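Local coordinates for protein BT_4661 (Bacteroides thetaiotaomicron, PDB 4AK1) that probably binds heparin or heparan sulfate at the cell surface, as a SusE-like protein of the heparin utilisation locus, at residues A[28-33]-A[67-72]; A[42-47]-A[85-90]; A[476-481]-A[515-520]; A[486-491]-A[499-504]. All coordinates share one frame; numbering follows the deposited sequence.

Contact 1 of 4, residues A[28-33]-A[67-72]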
loop_
_atom_site.group_PDB
_atom_site.type_symbol
_atom_site.label_atom_id
_atom_site.label_comp_id
_atom_site.label_asym_id
_atom_site.label_seq_id
_atom_site.Cartn_x
_atom_site.Cartn_y
_atom_site.Cartn_z
ATOM N N THR A 28 -7.591 25.025 -44.644
ATOM C CA THR A 28 -6.920 23.916 -45.334
ATOM C C THR A 28 -5.431 23.791 -45.016
ATOM O O THR A 28 -4.787 22.827 -45.434
ATOM C CB THR A 28 -7.117 23.958 -46.865
ATOM O OG1 THR A 28 -6.623 25.198 -47.384
ATOM C CG2 THR A 28 -8.596 23.789 -47.232
ATOM N N GLY A 29 -4.888 24.747 -44.269
ATOM C CA GLY A 29 -3.482 24.687 -43.892
ATOM C C GLY A 29 -3.228 23.915 -42.607
ATOM O O GLY A 29 -4.156 23.407 -41.965
ATOM N N VAL A 30 -1.959 23.846 -42.228
ATOM C CA VAL A 30 -1.547 23.247 -40.963
ATOM C C VAL A 30 -2.046 24.151 -39.850
ATOM O O VAL A 30 -1.839 25.369 -39.889
ATOM C CB VAL A 30 -0.014 23.122 -40.879
ATOM C CG1 VAL A 30 0.417 22.712 -39.478
ATOM C CG2 VAL A 30 0.501 22.126 -41.911
ATOM N N ILE A 31 -2.738 23.553 -38.884
ATOM C CA ILE A 31 -3.322 24.283 -37.770
ATOM C C ILE A 31 -2.321 24.394 -36.611
ATOM O O ILE A 31 -2.233 25.427 -35.963
ATOM C CB ILE A 31 -4.629 23.613 -37.286
ATOM C CG1 ILE A 31 -5.683 23.614 -38.406
ATOM C CG2 ILE A 31 -5.167 24.301 -36.033
ATOM C CD1 ILE A 31 -6.776 22.569 -38.246
ATOM N N SER A 32 -1.578 23.326 -36.349
ATOM C CA SER A 32 -0.686 23.279 -35.193
ATOM C C SER A 32 0.433 22.278 -35.456
ATOM O O SER A 32 0.180 21.218 -36.035
ATOM C CB SER A 32 -1.471 22.884 -33.930
ATOM O OG SER A 32 -0.735 23.177 -32.747
ATOM N N SER A 33 1.649 22.637 -35.034
ATOM C CA SER A 33 2.868 21.860 -35.261
ATOM C C SER A 33 3.669 21.708 -33.961
ATOM O O SER A 33 3.668 22.616 -33.123
ATOM C CB SER A 33 3.767 22.554 -36.293
ATOM O OG SER A 33 3.001 23.043 -37.379
ATOM N N THR A 67 5.168 13.731 -39.085
ATOM C CA THR A 67 5.549 15.095 -38.673
ATOM C C THR A 67 4.813 15.569 -37.427
ATOM O O THR A 67 5.269 16.479 -36.742
ATOM C CB THR A 67 5.331 16.151 -39.789
ATOM O OG1 THR A 67 3.931 16.349 -40.007
ATOM C CG2 THR A 67 6.017 15.749 -41.093
ATOM N N GLY A 68 3.650 14.981 -37.161
ATOM C CA GLY A 68 2.838 15.402 -36.027
ATOM C C GLY A 68 2.039 16.678 -36.238
ATOM O O GLY A 68 1.411 17.178 -35.295
ATOM N N LYS A 69 2.038 17.182 -37.470
ATOM C CA LYS A 69 1.288 18.384 -37.818
ATOM C C LYS A 69 -0.204 18.097 -37.994
ATOM O O LYS A 69 -0.592 17.043 -38.521
ATOM C CB LYS A 69 1.860 19.031 -39.074
ATOM C CG LYS A 69 3.295 19.509 -38.905
ATOM C CD LYS A 69 3.806 20.213 -40.142
ATOM C CE LYS A 69 5.226 20.717 -39.927
ATOM N NZ LYS A 69 5.756 21.329 -41.170
ATOM N N ILE A 70 -1.025 19.061 -37.576
ATOM C CA ILE A 70 -2.469 18.869 -37.445
ATOM C C ILE A 70 -3.258 19.703 -38.444
ATOM O O ILE A 70 -3.039 20.910 -38.580
ATOM C CB ILE A 70 -2.940 19.133 -35.989
ATOM C CG1 ILE A 70 -2.353 18.053 -35.066
ATOM C CG2 ILE A 70 -4.469 19.140 -35.892
ATOM C CD1 ILE A 70 -2.519 18.340 -33.588
ATOM N N THR A 71 -4.181 19.049 -39.139
ATOM C CA THR A 71 -4.999 19.688 -40.162
ATOM C C THR A 71 -6.483 19.356 -39.945
ATOM O O THR A 71 -6.818 18.445 -39.186
ATOM C CB THR A 71 -4.596 19.206 -41.563
ATOM O OG1 THR A 71 -4.643 17.770 -41.596
ATOM C CG2 THR A 71 -3.180 19.697 -41.939
ATOM N N LEU A 72 -7.355 20.093 -40.631
ATOM C CA LEU A 72 -8.794 19.852 -40.588
ATOM C C LEU A 72 -9.235 18.903 -41.701
ATOM O O LEU A 72 -8.897 19.119 -42.865
ATOM C CB LEU A 72 -9.556 21.183 -40.717
ATOM C CG LEU A 72 -11.089 21.161 -40.832
ATOM C CD1 LEU A 72 -11.744 20.677 -39.545
ATOM C CD2 LEU A 72 -11.650 22.526 -41.250
HETATM O O HOH W 1 -6.456 22.069 -42.354
#
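Ile31 turns CG1 anti to its carbonyl carbon (chi1 -62°), and the extended second torsion (158°) carries CD1 across to the chain between Thr71 and Leu72. There CD1 lies 3.6 Å from Thr71 C and 3.5 Å from Leu72 N, so this branch packs on a peptide link. Its nearest side-chain neighbour is Leu72 CB, at 4.0 Å. The backbone of Ile31 is gripped too: its N donates to Ile70 O at 2.7 Å, nearly in line with the carbonyl. Ile70 N then donates to Ser32 O at 2.9 Å. With both Ile31 and Ser32 facing Ile70, the geometry fits a classic beta bulge. Ser32 and Ser33 lie on strand 32-37, outermost in a six-stranded sheet of this chain. Segment 67-72 belongs to the hairpin of strands 61-63 and 70-72. Ile70 and Leu72 of this hairpin pack on the sheet, and Ile31 reaches back to Phe61 of the hairpin. Val102 and Ile104 of strand 94-106 lie against Ile70 and Ile31. Ser32 OG bonds Thr18 O of the adjacent strand. Beyond the bulge a water joins the segments: it donates to Gly29 O and accepts from Leu72 N. On the exposed side, Val30 CG1 meets Lys69 CB at 4.0 Å, the side chains crossing at a slant. The extended Lys69 chain passes Ser33, with CG 3.9 Å from Ser33 OG. Thr67 OG1 accepts from Lys69 N in an ST turn.

Contact 2 of 4, residues A[42-47]-A[85-90]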
loop_
_atom_site.group_PDB
_atom_site.type_symbol
_atom_site.label_atom_id
_atom_site.label_comp_id
_atom_site.label_asym_id
_atom_site.label_seq_id
_atom_site.Cartn_x
_atom_site.Cartn_y
_atom_site.Cartn_z
ATOM N N TYR A 42 7.926 10.048 -33.850
ATOM C CA TYR A 42 7.324 9.355 -34.983
ATOM C C TYR A 42 6.078 8.603 -34.496
ATOM O O TYR A 42 5.818 8.536 -33.274
ATOM C CB TYR A 42 8.319 8.365 -35.632
ATOM C CG TYR A 42 8.900 7.351 -34.673
ATOM C CD1 TYR A 42 9.950 7.698 -33.827
ATOM C CD2 TYR A 42 8.404 6.035 -34.613
ATOM C CE1 TYR A 42 10.495 6.783 -32.938
ATOM C CE2 TYR A 42 8.941 5.111 -33.724
ATOM C CZ TYR A 42 9.981 5.496 -32.885
ATOM O OH TYR A 42 10.545 4.609 -31.997
ATOM N N ASP A 43 5.330 8.047 -35.452
ATOM C CA ASP A 43 4.056 7.355 -35.180
ATOM C C ASP A 43 3.102 8.205 -34.325
ATOM O O ASP A 43 2.583 7.746 -33.305
ATOM C CB ASP A 43 4.287 5.985 -34.525
ATOM C CG ASP A 43 4.856 4.928 -35.492
ATOM O OD1 ASP A 43 5.021 5.173 -36.706
ATOM O OD2 ASP A 43 5.125 3.811 -35.015
ATOM N N PHE A 44 2.878 9.445 -34.746
ATOM C CA PHE A 44 1.896 10.324 -34.106
ATOM C C PHE A 44 0.463 9.816 -34.309
ATOM O O PHE A 44 0.148 9.275 -35.357
ATOM C CB PHE A 44 1.992 11.722 -34.700
ATOM C CG PHE A 44 3.149 12.524 -34.198
ATOM C CD1 PHE A 44 3.022 13.321 -33.063
ATOM C CD2 PHE A 44 4.366 12.523 -34.889
ATOM C CE1 PHE A 44 4.102 14.087 -32.610
ATOM C CE2 PHE A 44 5.440 13.272 -34.437
ATOM C CZ PHE A 44 5.304 14.069 -33.304
ATOM N N ALA A 45 -0.387 10.000 -33.300
ATOM C CA ALA A 45 -1.816 9.654 -33.365
ATOM C C ALA A 45 -2.592 10.630 -32.496
ATOM O O ALA A 45 -2.069 11.118 -31.493
ATOM C CB ALA A 45 -2.052 8.225 -32.886
ATOM N N ILE A 46 -3.819 10.948 -32.904
ATOM C CA ILE A 46 -4.742 11.675 -32.037
ATOM C C ILE A 46 -5.528 10.599 -31.296
ATOM O O ILE A 46 -6.201 9.785 -31.919
ATOM C CB ILE A 46 -5.674 12.619 -32.845
ATOM C CG1 ILE A 46 -4.869 13.777 -33.452
ATOM C CG2 ILE A 46 -6.800 13.172 -31.969
ATOM C CD1 ILE A 46 -5.613 14.501 -34.570
ATOM N N THR A 47 -5.413 10.561 -29.971
ATOM C CA THR A 47 -6.061 9.501 -29.191
ATOM C C THR A 47 -7.439 9.925 -28.682
ATOM O O THR A 47 -8.274 9.078 -28.361
ATOM C CB THR A 47 -5.191 9.094 -27.993
ATOM O OG1 THR A 47 -4.962 10.257 -27.181
ATOM C CG2 THR A 47 -3.858 8.543 -28.484
ATOM N N LEU A 85 -7.451 18.319 -28.212
ATOM C CA LEU A 85 -6.897 17.143 -28.867
ATOM C C LEU A 85 -5.865 16.509 -27.951
ATOM O O LEU A 85 -4.984 17.196 -27.423
ATOM C CB LEU A 85 -6.241 17.499 -30.216
ATOM C CG LEU A 85 -7.182 17.804 -31.395
ATOM C CD1 LEU A 85 -8.112 18.979 -31.113
ATOM C CD2 LEU A 85 -6.380 18.073 -32.672
ATOM N N SER A 86 -5.980 15.205 -27.752
ATOM C CA SER A 86 -4.933 14.470 -27.042
ATOM C C SER A 86 -4.068 13.736 -28.072
ATOM O O SER A 86 -4.582 13.167 -29.040
ATOM C CB SER A 86 -5.532 13.509 -26.023
ATOM O OG SER A 86 -6.359 14.193 -25.096
ATOM N N VAL A 87 -2.755 13.771 -27.867
ATOM C CA VAL A 87 -1.809 13.267 -28.860
ATOM C C VAL A 87 -0.839 12.257 -28.256
ATOM O O VAL A 87 -0.309 12.464 -27.160
ATOM C CB VAL A 87 -1.007 14.418 -29.521
ATOM C CG1 VAL A 87 0.064 13.867 -30.466
ATOM C CG2 VAL A 87 -1.943 15.350 -30.274
ATOM N N ALA A 88 -0.617 11.167 -28.986
ATOM C CA ALA A 88 0.421 10.208 -28.629
ATOM C C ALA A 88 1.472 10.145 -29.734
ATOM O O ALA A 88 1.172 10.397 -30.914
ATOM C CB ALA A 88 -0.179 8.832 -28.387
ATOM N N CYS A 89 2.697 9.786 -29.353
ATOM C CA CYS A 89 3.776 9.553 -30.313
ATOM C C CYS A 89 4.843 8.669 -29.682
ATOM O O CYS A 89 4.760 8.340 -28.492
ATOM C CB CYS A 89 4.386 10.887 -30.787
ATOM S SG CYS A 89 5.245 11.862 -29.522
ATOM N N TYR A 90 5.835 8.270 -30.478
ATOM C CA TYR A 90 6.985 7.539 -29.963
ATOM C C TYR A 90 8.256 8.367 -30.133
ATOM O O TYR A 90 8.349 9.206 -31.033
ATOM C CB TYR A 90 7.145 6.181 -30.667
ATOM C CG TYR A 90 6.037 5.200 -30.347
ATOM C CD1 TYR A 90 4.756 5.414 -30.838
ATOM C CD2 TYR A 90 6.264 4.067 -29.558
ATOM C CE1 TYR A 90 3.726 4.546 -30.557
ATOM C CE2 TYR A 90 5.221 3.170 -29.272
ATOM C CZ TYR A 90 3.953 3.430 -29.778
ATOM O OH TYR A 90 2.862 2.613 -29.537
#
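Strands 42-47 and 85-90 form an antiparallel pair with a beta bulge between Tyr42 and Ala45, inside the six-stranded sheet of the N-terminal part. Tyr42 pairs with Tyr90 through two backbone bonds, Ala45 with Ala88 through two more. The register slips by one residue between them. Asp43, with a positive phi, lies in the bulge, and its CB is 3.8 Å from Tyr90 CD1. The Tyr42 ring lies across Tyr90. Its chi1 of 55° places CG between the backbone N and the carbonyl carbon, and the ring then covers Tyr90 CB, which is 3.9 Å from the centroid and offset toward the rim. Tyr42 OH bonds Asn93 N. Without the ring, as with a serine at Tyr42, Tyr90 CB is likely to lose its cover and Asn93 N its hydroxyl partner. The other side of the pair faces the hairpin of strands 61-63 and 70-72. There Phe44 takes Cys89 CB over one face, 3.8 Å from its centroid, while Cys89 SG lies obliquely, 4.6 Å from the same centroid. Val87 CG1 meets the ring edge, 4.0 Å from Phe44 CD1. Ile46 CD1 reaches Leu85 CD2 at 4.1 Å, and Ile63 of that hairpin touches Phe44, Ile46 and Val87. On the Tyr42 side, Thr47 CG2 packs on Ala88 CB at 3.7 Å, and Thr47 OG1 bonds Glu97. Asp43 OD2 accepts from Ala422 N of the second subunit.

Contact 3 of 4, residues A[476-481]-A[515-520]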
loop_
_atom_site.group_PDB
_atom_site.type_symbol
_atom_site.label_atom_id
_atom_site.label_comp_id
_atom_site.label_asym_id
_atom_site.label_seq_id
_atom_site.Cartn_x
_atom_site.Cartn_y
_atom_site.Cartn_z
ATOM N N LYS A 476 49.016 -13.988 -4.385
ATOM C CA LYS A 476 50.419 -13.629 -4.617
ATOM C C LYS A 476 50.546 -12.098 -4.554
ATOM O O LYS A 476 49.565 -11.384 -4.795
ATOM C CB LYS A 476 50.895 -14.144 -5.973
ATOM C CG LYS A 476 51.016 -15.663 -6.036
ATOM C CD LYS A 476 51.158 -16.181 -7.465
ATOM C CE LYS A 476 52.495 -15.815 -8.113
ATOM N NZ LYS A 476 52.739 -16.547 -9.387
ATOM N N TRP A 477 51.744 -11.608 -4.258
ATOM C CA TRP A 477 51.922 -10.217 -3.823
ATOM C C TRP A 477 53.041 -9.500 -4.530
ATOM O O TRP A 477 54.085 -10.080 -4.786
ATOM C CB TRP A 477 52.202 -10.202 -2.323
ATOM C CG TRP A 477 51.086 -10.855 -1.542
ATOM C CD1 TRP A 477 50.940 -12.202 -1.238
ATOM C CD2 TRP A 477 49.904 -10.195 -0.959
ATOM N NE1 TRP A 477 49.789 -12.423 -0.525
ATOM C CE2 TRP A 477 49.119 -11.257 -0.322
ATOM C CE3 TRP A 477 49.441 -8.882 -0.903
ATOM C CZ2 TRP A 477 47.919 -10.996 0.331
ATOM C CZ3 TRP A 477 48.230 -8.625 -0.238
ATOM C CH2 TRP A 477 47.480 -9.666 0.354
ATOM N N GLU A 478 52.810 -8.223 -4.834
ATOM C CA GLU A 478 53.820 -7.324 -5.399
ATOM C C GLU A 478 53.743 -5.999 -4.649
ATOM O O GLU A 478 52.693 -5.652 -4.088
ATOM C CB GLU A 478 53.541 -7.043 -6.874
ATOM C CG GLU A 478 53.565 -8.242 -7.808
ATOM C CD GLU A 478 52.955 -7.887 -9.154
ATOM O OE1 GLU A 478 51.732 -7.644 -9.252
ATOM O OE2 GLU A 478 53.709 -7.789 -10.123
ATOM N N VAL A 479 54.838 -5.245 -4.667
ATOM C CA VAL A 479 54.861 -3.950 -3.989
ATOM C C VAL A 479 55.592 -2.926 -4.860
ATOM O O VAL A 479 56.486 -3.279 -5.644
ATOM C CB VAL A 479 55.484 -4.047 -2.571
ATOM C CG1 VAL A 479 56.995 -4.280 -2.633
ATOM C CG2 VAL A 479 55.197 -2.789 -1.750
ATOM N N GLU A 480 55.194 -1.669 -4.732
ATOM C CA GLU A 480 55.860 -0.562 -5.411
ATOM C C GLU A 480 55.999 0.583 -4.414
ATOM O O GLU A 480 55.001 1.049 -3.860
ATOM C CB GLU A 480 55.049 -0.115 -6.631
ATOM C CG GLU A 480 55.619 1.141 -7.290
ATOM C CD GLU A 480 54.851 1.573 -8.523
ATOM O OE1 GLU A 480 53.665 1.200 -8.668
ATOM O OE2 GLU A 480 55.441 2.310 -9.347
ATOM N N LEU A 481 57.239 1.004 -4.172
ATOM C CA LEU A 481 57.530 2.106 -3.280
ATOM C C LEU A 481 57.044 3.394 -3.935
ATOM O O LEU A 481 57.386 3.667 -5.086
ATOM C CB LEU A 481 59.039 2.170 -3.004
ATOM C CG LEU A 481 59.620 3.204 -2.028
ATOM C CD1 LEU A 481 59.684 4.593 -2.660
ATOM C CD2 LEU A 481 58.839 3.257 -0.716
ATOM N N THR A 515 49.949 -4.869 -4.495
ATOM C CA THR A 515 49.041 -5.518 -5.435
ATOM C C THR A 515 48.960 -6.994 -5.075
ATOM O O THR A 515 49.990 -7.689 -4.996
ATOM C CB THR A 515 49.514 -5.376 -6.890
ATOM O OG1 THR A 515 49.635 -3.992 -7.236
ATOM C CG2 THR A 515 48.519 -6.086 -7.885
ATOM N N ALA A 516 47.741 -7.445 -4.812
ATOM C CA ALA A 516 47.470 -8.852 -4.580
ATOM C C ALA A 516 46.802 -9.400 -5.823
ATOM O O ALA A 516 45.939 -8.741 -6.403
ATOM C CB ALA A 516 46.555 -9.034 -3.372
ATOM N N THR A 517 47.209 -10.597 -6.222
ATOM C CA THR A 517 46.674 -11.247 -7.423
ATOM C C THR A 517 46.174 -12.640 -7.080
ATOM O O THR A 517 46.884 -13.425 -6.432
ATOM C CB THR A 517 47.736 -11.305 -8.548
ATOM O OG1 THR A 517 48.098 -9.962 -8.889
ATOM C CG2 THR A 517 47.186 -11.999 -9.828
ATOM N N ALA A 518 44.945 -12.932 -7.517
ATOM C CA ALA A 518 44.360 -14.272 -7.422
ATOM C C ALA A 518 44.357 -14.937 -8.796
ATOM O O ALA A 518 43.898 -14.351 -9.771
ATOM C CB ALA A 518 42.930 -14.193 -6.893
ATOM N N GLY A 519 44.882 -16.157 -8.854
ATOM C CA GLY A 519 44.840 -16.967 -10.068
ATOM C C GLY A 519 45.997 -16.643 -10.986
ATOM O O GLY A 519 46.933 -15.950 -10.599
ATOM N N GLU A 520 45.941 -17.167 -12.206
ATOM C CA GLU A 520 47.022 -16.982 -13.176
ATOM C C GLU A 520 46.455 -16.851 -14.584
ATOM O O GLU A 520 45.310 -17.234 -14.834
ATOM C CB GLU A 520 48.001 -18.152 -13.119
ATOM C CG GLU A 520 48.803 -18.202 -11.830
ATOM C CD GLU A 520 49.854 -19.284 -11.842
ATOM O OE1 GLU A 520 49.523 -20.411 -12.269
ATOM O OE2 GLU A 520 51.001 -18.994 -11.428
HETATM O O HOH W 2 50.316 -9.346 -7.327
#
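Trp477 takes the methyl of Ala516 over one face of its six-membered ring. Ala516 CB is 3.9 Å from the ring centroid, 22° off the normal and offset toward the rim. Its closest ring atom is CZ3 of Trp477, at 3.6 Å. Phe430 meets the indole edge-to-face, and Pro463, Ile492 and Val514 touch it. Trp477 and Ala516 are a non-hydrogen-bonded pair of antiparallel strands 476-483 and 509-518. Hydrogen-bonded pairs flank them: Lys476 with Thr517, Glu478 with Thr515. Lys476 N donates to Thr517 O at 3.0 Å in a nearly straight bond. The Trp477 side chain lies about 4 Å from a bound sodium ion, whose site includes Ser473, Leu475 and Ser495. Were Trp477 a leucine, Phe430 would probably lose its edge-to-face partner and the Ala516 methyl the flat ring it rests on. Lys476, Glu478, Thr515 and Thr517 put polar groups on the other face of this pair. Glu478 and Thr515 run side by side, with Glu478 OE1 3.8 Å from Thr515 CG2. A water lies within bonding distance of Glu478 OE1, Thr515 O and Thr517 OG1; it cannot donate to every acceptor in reach. Thr517 OG1 also bonds Ser526 OG. Lys476 bends at its third torsion (69°), bringing NZ to 3.6 Å from Glu520 OE2. This salt bridge is long and exposed and probably adds little; backbone bonds and the Trp477-Ala516 packing are likely to hold the pair.

Contact 4 of 4, residues A[486-491]-A[499-504]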
loop_
_atom_site.group_PDB
_atom_site.type_symbol
_atom_site.label_atom_id
_atom_site.label_comp_id
_atom_site.label_asym_id
_atom_site.label_seq_id
_atom_site.Cartn_x
_atom_site.Cartn_y
_atom_site.Cartn_z
ATOM N N ASN A 486 63.294 9.233 -3.023
ATOM C CA ASN A 486 64.702 9.673 -2.960
ATOM C C ASN A 486 65.577 8.901 -1.965
ATOM O O ASN A 486 66.808 9.055 -1.978
ATOM C CB ASN A 486 64.805 11.184 -2.666
ATOM C CG ASN A 486 63.984 12.031 -3.635
ATOM O OD1 ASN A 486 63.139 12.814 -3.207
ATOM N ND2 ASN A 486 64.199 11.844 -4.939
ATOM N N ASN A 487 64.963 8.098 -1.092
ATOM C CA ASN A 487 65.733 7.412 -0.042
ATOM C C ASN A 487 65.127 6.112 0.509
ATOM O O ASN A 487 65.802 5.369 1.222
ATOM C CB ASN A 487 66.068 8.374 1.113
ATOM C CG ASN A 487 64.839 9.064 1.701
ATOM O OD1 ASN A 487 63.777 8.475 1.826
ATOM N ND2 ASN A 487 65.005 10.323 2.103
ATOM N N THR A 488 63.870 5.852 0.174
ATOM C CA THR A 488 63.129 4.739 0.753
ATOM C C THR A 488 63.031 3.624 -0.263
ATOM O O THR A 488 62.890 3.884 -1.461
ATOM C CB THR A 488 61.707 5.164 1.194
ATOM O OG1 THR A 488 61.789 6.353 1.991
ATOM C CG2 THR A 488 61.051 4.066 2.032
ATOM N N LYS A 489 63.139 2.386 0.216
ATOM C CA LYS A 489 62.981 1.206 -0.624
ATOM C C LYS A 489 61.951 0.279 0.020
ATOM O O LYS A 489 61.769 0.295 1.236
ATOM C CB LYS A 489 64.323 0.499 -0.816
ATOM C CG LYS A 489 65.384 1.402 -1.455
ATOM C CD LYS A 489 66.777 0.800 -1.366
ATOM C CE LYS A 489 67.852 1.767 -1.858
ATOM N NZ LYS A 489 67.848 3.132 -1.252
ATOM N N ALA A 490 61.265 -0.501 -0.809
ATOM C CA ALA A 490 60.301 -1.487 -0.317
ATOM C C ALA A 490 60.470 -2.820 -1.043
ATOM O O ALA A 490 60.636 -2.856 -2.271
ATOM C CB ALA A 490 58.877 -0.969 -0.502
ATOM N N THR A 491 60.440 -3.912 -0.277
ATOM C CA THR A 491 60.300 -5.236 -0.862
ATOM C C THR A 491 59.139 -6.010 -0.234
ATOM O O THR A 491 58.645 -5.659 0.842
ATOM C CB THR A 491 61.600 -6.061 -0.777
ATOM O OG1 THR A 491 62.000 -6.191 0.595
ATOM C CG2 THR A 491 62.730 -5.398 -1.598
ATOM N N ILE A 499 55.749 -7.179 4.074
ATOM C CA ILE A 499 56.428 -5.988 3.544
ATOM C C ILE A 499 57.665 -5.651 4.382
ATOM O O ILE A 499 57.602 -5.652 5.615
ATOM C CB ILE A 499 55.486 -4.759 3.581
ATOM C CG1 ILE A 499 54.222 -4.991 2.726
ATOM C CG2 ILE A 499 56.228 -3.479 3.165
ATOM C CD1 ILE A 499 53.102 -3.975 3.020
ATOM N N THR A 500 58.781 -5.353 3.715
ATOM C CA THR A 500 59.964 -4.809 4.393
ATOM C C THR A 500 60.273 -3.433 3.826
ATOM O O THR A 500 60.334 -3.270 2.611
ATOM C CB THR A 500 61.179 -5.740 4.187
ATOM O OG1 THR A 500 60.890 -7.015 4.769
ATOM C CG2 THR A 500 62.452 -5.170 4.835
ATOM N N ILE A 501 60.440 -2.450 4.701
ATOM C CA ILE A 501 60.823 -1.091 4.297
ATOM C C ILE A 501 62.259 -0.821 4.769
ATOM O O ILE A 501 62.612 -1.175 5.895
ATOM C CB ILE A 501 59.886 -0.045 4.939
ATOM C CG1 ILE A 501 58.431 -0.312 4.545
ATOM C CG2 ILE A 501 60.294 1.391 4.587
ATOM C CD1 ILE A 501 58.136 -0.205 3.057
ATOM N N THR A 502 63.084 -0.207 3.918
ATOM C CA THR A 502 64.399 0.284 4.356
ATOM C C THR A 502 64.568 1.733 3.908
ATOM O O THR A 502 63.878 2.186 2.998
ATOM C CB THR A 502 65.576 -0.535 3.778
ATOM O OG1 THR A 502 65.547 -0.468 2.344
ATOM C CG2 THR A 502 65.519 -1.998 4.223
ATOM N N GLY A 503 65.497 2.451 4.528
ATOM C CA GLY A 503 65.799 3.821 4.082
ATOM C C GLY A 503 64.888 4.951 4.547
ATOM O O GLY A 503 65.318 6.112 4.546
ATOM N N LEU A 504 63.648 4.644 4.942
ATOM C CA LEU A 504 62.745 5.680 5.489
ATOM C C LEU A 504 63.395 6.382 6.688
ATOM O O LEU A 504 63.885 5.709 7.602
ATOM C CB LEU A 504 61.391 5.067 5.918
ATOM C CG LEU A 504 60.327 5.954 6.579
ATOM C CD1 LEU A 504 59.825 7.013 5.607
ATOM C CD2 LEU A 504 59.136 5.104 7.035
#
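Thr491, Thr488 and Thr502 give up the most surface in the hairpin of strands 489-492 and 499-502. Thr491 faces Thr500 in a hydrogen-bonded pair. Its N donates to Thr500 O at 3.0 Å, and Thr500 N donates back to Thr491 O. The two side chains lie side by side and point the same way, with Thr491 OG1 3.7 Å from Thr500 CB. Thr502 pairs with Lys489 in the same manner, Lys489 N donating a hydrogen bond to Thr502 O at 2.9 Å in a nearly straight line. With chi1 at 60°, Thr502 OG1 lies between its own backbone N and carbonyl carbon, and comes 3.5 Å from Lys489 CB. These four side chains share one face of the hairpin. Thr488 belongs to the buried side. Its CG2 fills the angle between Ile501 CG2, at 3.8 Å, and Leu504 CB, at 4.0 Å. The hydroxyl OG1 donates to Asn487 OD1 at 2.9 Å and also bonds Asn484 N. Next to Thr488, Gly503 turns the chain with a positive phi. A side chain there would run into Asn487 O. Ala490 is the non-hydrogen-bonded partner of Ile501, and its methyl meets Ile501 CD1 at 3.7 Å. The apolar face turns to the neighbouring four-stranded sheet: Ala490 and Ile501 lie on Val512 of strand 509-518, Ile501 and Leu504 on Phe533 of strand 525-535, and Thr488 and Ala490 on Leu481 of strand 476-483.

In the fold
Contacts 1 and 2 belong to one N-terminal unit and touch, Phe44 packing on Thr67 and Gly68, and Ile70 on Leu85. Contacts 3 and 4 lie on the other side of the chain's centre, where Val479 and Leu481 of 476-481 pack on 486-491. Each pair sets a two-stranded hairpin against a larger sheet. All four are partly buried. Contact 2 has no exposed touching residue, contact 1 has two, and contacts 3 and 4 have three each; contact 2 alone touches another subunit. Contact 2 relies on rings and sulfur, contact 3 on a tryptophan near sodium plus a water and a long salt bridge. Contact 4 is mostly threonines, and contact 1 a bulge with a bridging water.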